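Local atomic coordinates of hypothetical UPF0131 protein PH0828 (Pyrococcus horikoshii, PDB entry 1V30), a protein that is a putative gamma-glutamylcyclotransferase of the AIG2-like family, probably acting as an acyltransferase. Residues Glu85-Lys89 with Phe90-Phe94; Ile107-Asp111 with Phe112-Arg116. All coordinates share one frame; numbering follows the deposited sequence.

Overall arrangement
Contacts 1 and 2 are two local structures that follow one another along the chain, each formed by a single unbroken run of ten residues. Contact 1, Glu85-Phe94, is the turn end of the antiparallel hairpin made by strands 81-86 and 93-98, at the protein surface. Contact 2, Ile107-Arg116, comes after strand 105-106 and leads into the C-terminal helix 114-123. Their centres are about 21 Å apart and their nearest atoms about 12 Å, so they do not touch. Only contact 2 comes close to the probable substrate-binding residues: the Phe112 side chain lies about 3 Å from Gly14, whereas that of Val86 is about 8 Å from the side chain of Tyr13.

Contact 1 (Glu85-Lys89 with Phe90-Phe94); sequences EVSTK and FGKAF
The Thr88 side chain packs its CG2 against Ala93 CB, 3.9 Å away, and turns its hydroxyl to the backbone of Phe90 and Gly91. OG1 donates to Gly91 O at 2.6 Å, on a lone pair in the carbonyl plane, and accepts from Phe90 N at 3.0 Å. A chi1 of 82° sets OG1 where it reaches both Phe90 N and Gly91 O. With an alanine here, Phe90 N would probably lose its acceptor and Gly91 O the hydroxyl donor, and a gap would open beside Ala93 CB. The backbone bond from Gly91 N to Thr88 O closes the type I turn of the beta hairpin of strands 81-86 and 93-98; Gly91, at phi 116°, would jam any CB against the preceding carbonyl oxygen. Lys89 runs extended alongside Phe90, its CG over one ring face, 4.0 Å from the centroid (CH-pi). Lys92 bends at chi2 so that NZ hydrogen-bonds Ser87 OG at 2.6 Å. Val86 and Ala93 form a hydrogen-bonded antiparallel pair, while Glu85 CG lies 3.7 Å from Phe94 CE2. Val86 and Thr88 rest on Ile37 of strand 30-37, Phe90 on Leu32, and Phe94 pairs through its backbone with strand 8-12.

Contact 2 (Ile107-Asp111 with Phe112-Arg116); sequences IKSGD and FDEIR
Glu114 and Lys108 cross at about a right angle, and their charged ends meet in a salt bridge, NZ to OE2 at 2.5 Å, on the syn side of the carboxylate. Bends at chi2 and chi3 curl the lysine back to this oxygen. The other oxygen, OE1, takes two bonds from Ser109: OG, 2.7 Å from OE1, donates to its anti lone pair, whereas the backbone N comes nearly along the C-O axis. With CG anti to the backbone N (chi1 -163°), Glu114 extends back past Ile107, running in the opposite direction, and CG2 of Ile107 packs 3.7 Å from Glu114 CB. Asp111 caps the turn leading into helix 114-123: its OD1 accepts from Asp113 N at 2.9 Å, from above the carboxylate plane. Ser109 OG accepts from Asp111 N in an ST turn. The Asp111 and Asp113 carboxylate planes are turned 50° apart, and a water bridges their OD2 atoms; Arg17 pairs with the former and Lys20 with the latter. Arg116 grips Asp113 OD1 side-on through NE and NH2. The Ile107 and Ile115 side chains cross at about a right angle; Ile107 CD1 meets the edge of the Phe112 ring, 4.0 Å from Phe112 CD1, beside Gly14, a probable substrate-binding residue.

Contact 1 (Glu85-Lys89 with Phe90-Phe94)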
ATOM      1  N   GLU A  85       9.060  -4.675  -7.431  1.00 15.94           N
ATOM      2  CA  GLU A  85       8.394  -4.152  -8.609  1.00 17.01           C
ATOM      3  C   GLU A  85       7.176  -5.004  -8.911  1.00 18.04           C
ATOM      4  O   GLU A  85       7.215  -6.227  -8.787  1.00 20.20           O
ATOM      5  CB  GLU A  85       9.357  -4.155  -9.796  1.00 17.49           C
ATOM      6  CG  GLU A  85      10.449  -3.105  -9.660  1.00 22.65           C
ATOM      7  CD  GLU A  85      11.701  -3.450 -10.435  1.00 26.58           C
ATOM      8  OE1 GLU A  85      11.616  -3.637 -11.666  1.00 28.26           O
ATOM      9  OE2 GLU A  85      12.776  -3.533  -9.805  1.00 26.92           O
ATOM     10  N   VAL A  86       6.087  -4.340  -9.282  1.00 17.50           N
ATOM     11  CA  VAL A  86       4.852  -5.026  -9.620  1.00 16.58           C
ATOM     12  C   VAL A  86       4.276  -4.446 -10.902  1.00 16.50           C
ATOM     13  O   VAL A  86       4.549  -3.300 -11.265  1.00 17.14           O
ATOM     14  CB  VAL A  86       3.783  -4.893  -8.499  1.00 15.98           C
ATOM     15  CG1 VAL A  86       4.290  -5.533  -7.219  1.00 17.69           C
ATOM     16  CG2 VAL A  86       3.443  -3.433  -8.257  1.00 17.69           C
ATOM     17  N   SER A  87       3.482  -5.246 -11.599  1.00 17.13           N
ATOM     18  CA  SER A  87       2.858  -4.774 -12.824  1.00 19.14           C
ATOM     19  C   SER A  87       1.516  -4.135 -12.479  1.00 18.24           C
ATOM     20  O   SER A  87       0.806  -4.618 -11.598  1.00 19.64           O
ATOM     21  CB  SER A  87       2.623  -5.939 -13.788  1.00 20.50           C
ATOM     22  OG  SER A  87       3.846  -6.487 -14.246  1.00 25.42           O
ATOM     23  N   THR A  88       1.193  -3.032 -13.143  1.00 17.66           N
ATOM     24  CA  THR A  88      -0.092  -2.366 -12.946  1.00 17.17           C
ATOM     25  C   THR A  88      -0.573  -2.004 -14.341  1.00 17.79           C
ATOM     26  O   THR A  88       0.210  -2.021 -15.294  1.00 18.92           O
ATOM     27  CB  THR A  88       0.010  -1.063 -12.122  1.00 16.24           C
ATOM     28  OG1 THR A  88       0.423   0.019 -12.966  1.00 15.68           O
ATOM     29  CG2 THR A  88       0.993  -1.231 -10.977  1.00 16.56           C
ATOM     30  N   LYS A  89      -1.850  -1.669 -14.471  1.00 18.03           N
ATOM     31  CA  LYS A  89      -2.379  -1.316 -15.780  1.00 17.68           C
ATOM     32  C   LYS A  89      -1.844   0.021 -16.277  1.00 18.60           C
ATOM     33  O   LYS A  89      -2.115   0.422 -17.410  1.00 20.75           O
ATOM     34  CB  LYS A  89      -3.907  -1.302 -15.749  1.00 19.58           C
ATOM     35  CG  LYS A  89      -4.518  -0.349 -14.755  1.00 19.85           C
ATOM     36  CD  LYS A  89      -6.013  -0.595 -14.690  1.00 21.40           C
ATOM     37  CE  LYS A  89      -6.685   0.308 -13.689  1.00 22.82           C
ATOM     38  NZ  LYS A  89      -8.120  -0.052 -13.572  1.00 25.81           N
ATOM     39  N   PHE A  90      -1.077   0.705 -15.433  1.00 18.00           N
ATOM     40  CA  PHE A  90      -0.485   1.984 -15.809  1.00 18.32           C
ATOM     41  C   PHE A  90       1.004   1.796 -16.067  1.00 18.58           C
ATOM     42  O   PHE A  90       1.710   2.755 -16.372  1.00 21.14           O
ATOM     43  CB  PHE A  90      -0.656   3.022 -14.698  1.00 19.34           C
ATOM     44  CG  PHE A  90      -2.064   3.168 -14.215  1.00 20.03           C
ATOM     45  CD1 PHE A  90      -2.468   2.569 -13.027  1.00 20.76           C
ATOM     46  CD2 PHE A  90      -2.989   3.900 -14.950  1.00 21.23           C
ATOM     47  CE1 PHE A  90      -3.778   2.698 -12.575  1.00 21.85           C
ATOM     48  CE2 PHE A  90      -4.302   4.033 -14.507  1.00 22.71           C
ATOM     49  CZ  PHE A  90      -4.696   3.430 -13.316  1.00 22.79           C
ATOM     50  N   GLY A  91       1.470   0.557 -15.940  1.00 18.08           N
ATOM     51  CA  GLY A  91       2.878   0.260 -16.140  1.00 17.30           C
ATOM     52  C   GLY A  91       3.520  -0.237 -14.856  1.00 17.71           C
ATOM     53  O   GLY A  91       2.880  -0.277 -13.804  1.00 17.77           O
ATOM     54  N   LYS A  92       4.786  -0.629 -14.936  1.00 16.30           N
ATOM     55  CA  LYS A  92       5.498  -1.121 -13.764  1.00 16.90           C
ATOM     56  C   LYS A  92       5.566  -0.062 -12.669  1.00 14.99           C
ATOM     57  O   LYS A  92       5.709   1.131 -12.944  1.00 16.28           O
ATOM     58  CB  LYS A  92       6.913  -1.552 -14.154  1.00 17.83           C
ATOM     59  CG  LYS A  92       6.978  -2.865 -14.917  1.00 24.81           C
ATOM     60  CD  LYS A  92       6.624  -4.042 -14.020  1.00 26.57           C
ATOM     61  CE  LYS A  92       6.767  -5.363 -14.762  1.00 29.11           C
ATOM     62  NZ  LYS A  92       6.468  -6.531 -13.885  1.00 31.00           N
ATOM     63  N   ALA A  93       5.459  -0.511 -11.422  1.00 15.07           N
ATOM     64  CA  ALA A  93       5.508   0.390 -10.278  1.00 13.78           C
ATOM     65  C   ALA A  93       6.226  -0.276  -9.115  1.00 14.99           C
ATOM     66  O   ALA A  93       6.349  -1.503  -9.070  1.00 15.66           O
ATOM     67  CB  ALA A  93       4.085   0.779  -9.856  1.00 14.48           C
ATOM     68  N   PHE A  94       6.712   0.541  -8.187  1.00 13.70           N
ATOM     69  CA  PHE A  94       7.379   0.024  -7.003  1.00 14.27           C
ATOM     70  C   PHE A  94       6.341  -0.135  -5.900  1.00 14.38           C
ATOM     71  O   PHE A  94       5.387   0.645  -5.806  1.00 16.18           O
ATOM     72  CB  PHE A  94       8.482   0.975  -6.535  1.00 15.34           C
ATOM     73  CG  PHE A  94       9.674   0.999  -7.438  1.00 15.06           C
ATOM     74  CD1 PHE A  94       9.813   1.990  -8.402  1.00 15.95           C
ATOM     75  CD2 PHE A  94      10.647   0.014  -7.340  1.00 16.77           C
ATOM     76  CE1 PHE A  94      10.915   2.001  -9.259  1.00 16.99           C
ATOM     77  CE2 PHE A  94      11.749   0.015  -8.192  1.00 17.45           C
ATOM     78  CZ  PHE A  94      11.882   1.011  -9.153  1.00 18.68           C
TER

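Contact 2 (Ile107-Asp111 with Phe112-Arg116)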
ATOM      1  N   ILE A 107      -6.892  -9.587   5.734  1.00 17.37           N
ATOM      2  CA  ILE A 107      -7.966  -8.778   5.178  1.00 17.47           C
ATOM      3  C   ILE A 107      -8.307  -9.491   3.871  1.00 18.24           C
ATOM      4  O   ILE A 107      -7.646  -9.306   2.848  1.00 17.98           O
ATOM      5  CB  ILE A 107      -7.503  -7.329   4.933  1.00 15.99           C
ATOM      6  CG1 ILE A 107      -7.135  -6.685   6.275  1.00 17.00           C
ATOM      7  CG2 ILE A 107      -8.608  -6.533   4.245  1.00 16.45           C
ATOM      8  CD1 ILE A 107      -6.791  -5.219   6.196  1.00 18.47           C
ATOM      9  N   LYS A 108      -9.330 -10.340   3.938  1.00 19.29           N
ATOM     10  CA  LYS A 108      -9.769 -11.163   2.813  1.00 20.78           C
ATOM     11  C   LYS A 108     -10.037 -10.451   1.499  1.00 20.05           C
ATOM     12  O   LYS A 108      -9.729 -10.984   0.436  1.00 21.44           O
ATOM     13  CB  LYS A 108     -11.020 -11.965   3.193  1.00 24.02           C
ATOM     14  CG  LYS A 108     -10.874 -12.833   4.434  1.00 27.68           C
ATOM     15  CD  LYS A 108     -10.636 -11.978   5.669  1.00 29.88           C
ATOM     16  CE  LYS A 108     -11.651 -10.842   5.762  1.00 30.54           C
ATOM     17  NZ  LYS A 108     -11.227  -9.806   6.733  1.00 30.69           N
ATOM     18  N   SER A 109     -10.617  -9.259   1.559  1.00 18.99           N
ATOM     19  CA  SER A 109     -10.921  -8.523   0.337  1.00 18.79           C
ATOM     20  C   SER A 109      -9.665  -8.000  -0.347  1.00 18.73           C
ATOM     21  O   SER A 109      -9.697  -7.641  -1.523  1.00 19.62           O
ATOM     22  CB  SER A 109     -11.854  -7.350   0.640  1.00 19.96           C
ATOM     23  OG  SER A 109     -11.186  -6.341   1.377  1.00 19.13           O
ATOM     24  N   GLY A 110      -8.561  -7.964   0.393  1.00 17.23           N
ATOM     25  CA  GLY A 110      -7.314  -7.460  -0.157  1.00 16.55           C
ATOM     26  C   GLY A 110      -7.342  -5.944  -0.249  1.00 15.02           C
ATOM     27  O   GLY A 110      -6.460  -5.334  -0.851  1.00 15.59           O
ATOM     28  N   ASP A 111      -8.353  -5.338   0.365  1.00 15.07           N
ATOM     29  CA  ASP A 111      -8.536  -3.888   0.356  1.00 14.16           C
ATOM     30  C   ASP A 111      -8.467  -3.354   1.788  1.00 13.22           C
ATOM     31  O   ASP A 111      -9.297  -3.709   2.626  1.00 14.02           O
ATOM     32  CB  ASP A 111      -9.899  -3.567  -0.268  1.00 14.52           C
ATOM     33  CG  ASP A 111     -10.144  -2.082  -0.428  1.00 15.50           C
ATOM     34  OD1 ASP A 111      -9.361  -1.270   0.101  1.00 14.68           O
ATOM     35  OD2 ASP A 111     -11.148  -1.720  -1.086  1.00 19.10           O
ATOM     36  N   PHE A 112      -7.482  -2.498   2.054  1.00 12.85           N
ATOM     37  CA  PHE A 112      -7.269  -1.912   3.379  1.00 12.81           C
ATOM     38  C   PHE A 112      -8.500  -1.150   3.882  1.00 13.54           C
ATOM     39  O   PHE A 112      -8.664  -0.958   5.088  1.00 13.31           O
ATOM     40  CB  PHE A 112      -6.033  -0.996   3.321  1.00 12.39           C
ATOM     41  CG  PHE A 112      -5.434  -0.634   4.668  1.00 11.98           C
ATOM     42  CD1 PHE A 112      -5.381  -1.550   5.720  1.00 12.06           C
ATOM     43  CD2 PHE A 112      -4.826   0.605   4.841  1.00 11.08           C
ATOM     44  CE1 PHE A 112      -4.719  -1.234   6.918  1.00 12.06           C
ATOM     45  CE2 PHE A 112      -4.167   0.926   6.025  1.00 13.15           C
ATOM     46  CZ  PHE A 112      -4.112   0.007   7.063  1.00 12.19           C
ATOM     47  N   ASP A 113      -9.370  -0.723   2.963  1.00 13.63           N
ATOM     48  CA  ASP A 113     -10.578   0.004   3.360  1.00 14.59           C
ATOM     49  C   ASP A 113     -11.561  -0.874   4.120  1.00 15.24           C
ATOM     50  O   ASP A 113     -12.529  -0.371   4.691  1.00 14.35           O
ATOM     51  CB  ASP A 113     -11.293   0.613   2.144  1.00 15.29           C
ATOM     52  CG  ASP A 113     -10.756   1.988   1.768  1.00 18.07           C
ATOM     53  OD1 ASP A 113     -10.272   2.722   2.657  1.00 17.94           O
ATOM     54  OD2 ASP A 113     -10.840   2.350   0.576  1.00 19.77           O
ATOM     55  N   GLU A 114     -11.322  -2.182   4.126  1.00 14.85           N
ATOM     56  CA  GLU A 114     -12.208  -3.089   4.838  1.00 17.88           C
ATOM     57  C   GLU A 114     -12.258  -2.686   6.309  1.00 16.97           C
ATOM     58  O   GLU A 114     -13.277  -2.863   6.975  1.00 18.81           O
ATOM     59  CB  GLU A 114     -11.717  -4.532   4.706  1.00 19.36           C
ATOM     60  CG  GLU A 114     -12.774  -5.566   5.054  1.00 22.53           C
ATOM     61  CD  GLU A 114     -12.277  -6.985   4.885  1.00 23.62           C
ATOM     62  OE1 GLU A 114     -11.753  -7.314   3.799  1.00 23.18           O
ATOM     63  OE2 GLU A 114     -12.415  -7.774   5.841  1.00 28.65           O
ATOM     64  N   ILE A 115     -11.158  -2.129   6.811  1.00 16.73           N
ATOM     65  CA  ILE A 115     -11.089  -1.701   8.207  1.00 17.58           C
ATOM     66  C   ILE A 115     -12.075  -0.559   8.473  1.00 17.60           C
ATOM     67  O   ILE A 115     -12.636  -0.453   9.567  1.00 19.64           O
ATOM     68  CB  ILE A 115      -9.656  -1.242   8.588  1.00 16.81           C
ATOM     69  CG1 ILE A 115      -8.657  -2.380   8.340  1.00 19.15           C
ATOM     70  CG2 ILE A 115      -9.616  -0.808  10.050  1.00 18.41           C
ATOM     71  CD1 ILE A 115      -8.955  -3.656   9.105  1.00 22.10           C
ATOM     72  N   ARG A 116     -12.285   0.294   7.476  1.00 18.00           N
ATOM     73  CA  ARG A 116     -13.220   1.403   7.614  1.00 20.24           C
ATOM     74  C   ARG A 116     -14.648   0.882   7.631  1.00 20.65           C
ATOM     75  O   ARG A 116     -15.536   1.492   8.228  1.00 19.60           O
ATOM     76  CB  ARG A 116     -13.057   2.393   6.466  1.00 21.16           C
ATOM     77  CG  ARG A 116     -12.149   3.550   6.794  1.00 23.73           C
ATOM     78  CD  ARG A 116     -12.530   4.754   5.962  1.00 22.93           C
ATOM     79  NE  ARG A 116     -12.169   4.555   4.569  1.00 21.60           N
ATOM     80  CZ  ARG A 116     -12.400   5.429   3.598  1.00 18.44           C
ATOM     81  NH1 ARG A 116     -13.010   6.579   3.857  1.00 22.11           N
ATOM     82  NH2 ARG A 116     -11.986   5.162   2.371  1.00 18.27           N
TER
HETATM   83  O   HOH W   1     -11.417   0.914  -1.569  1.00 21.40           O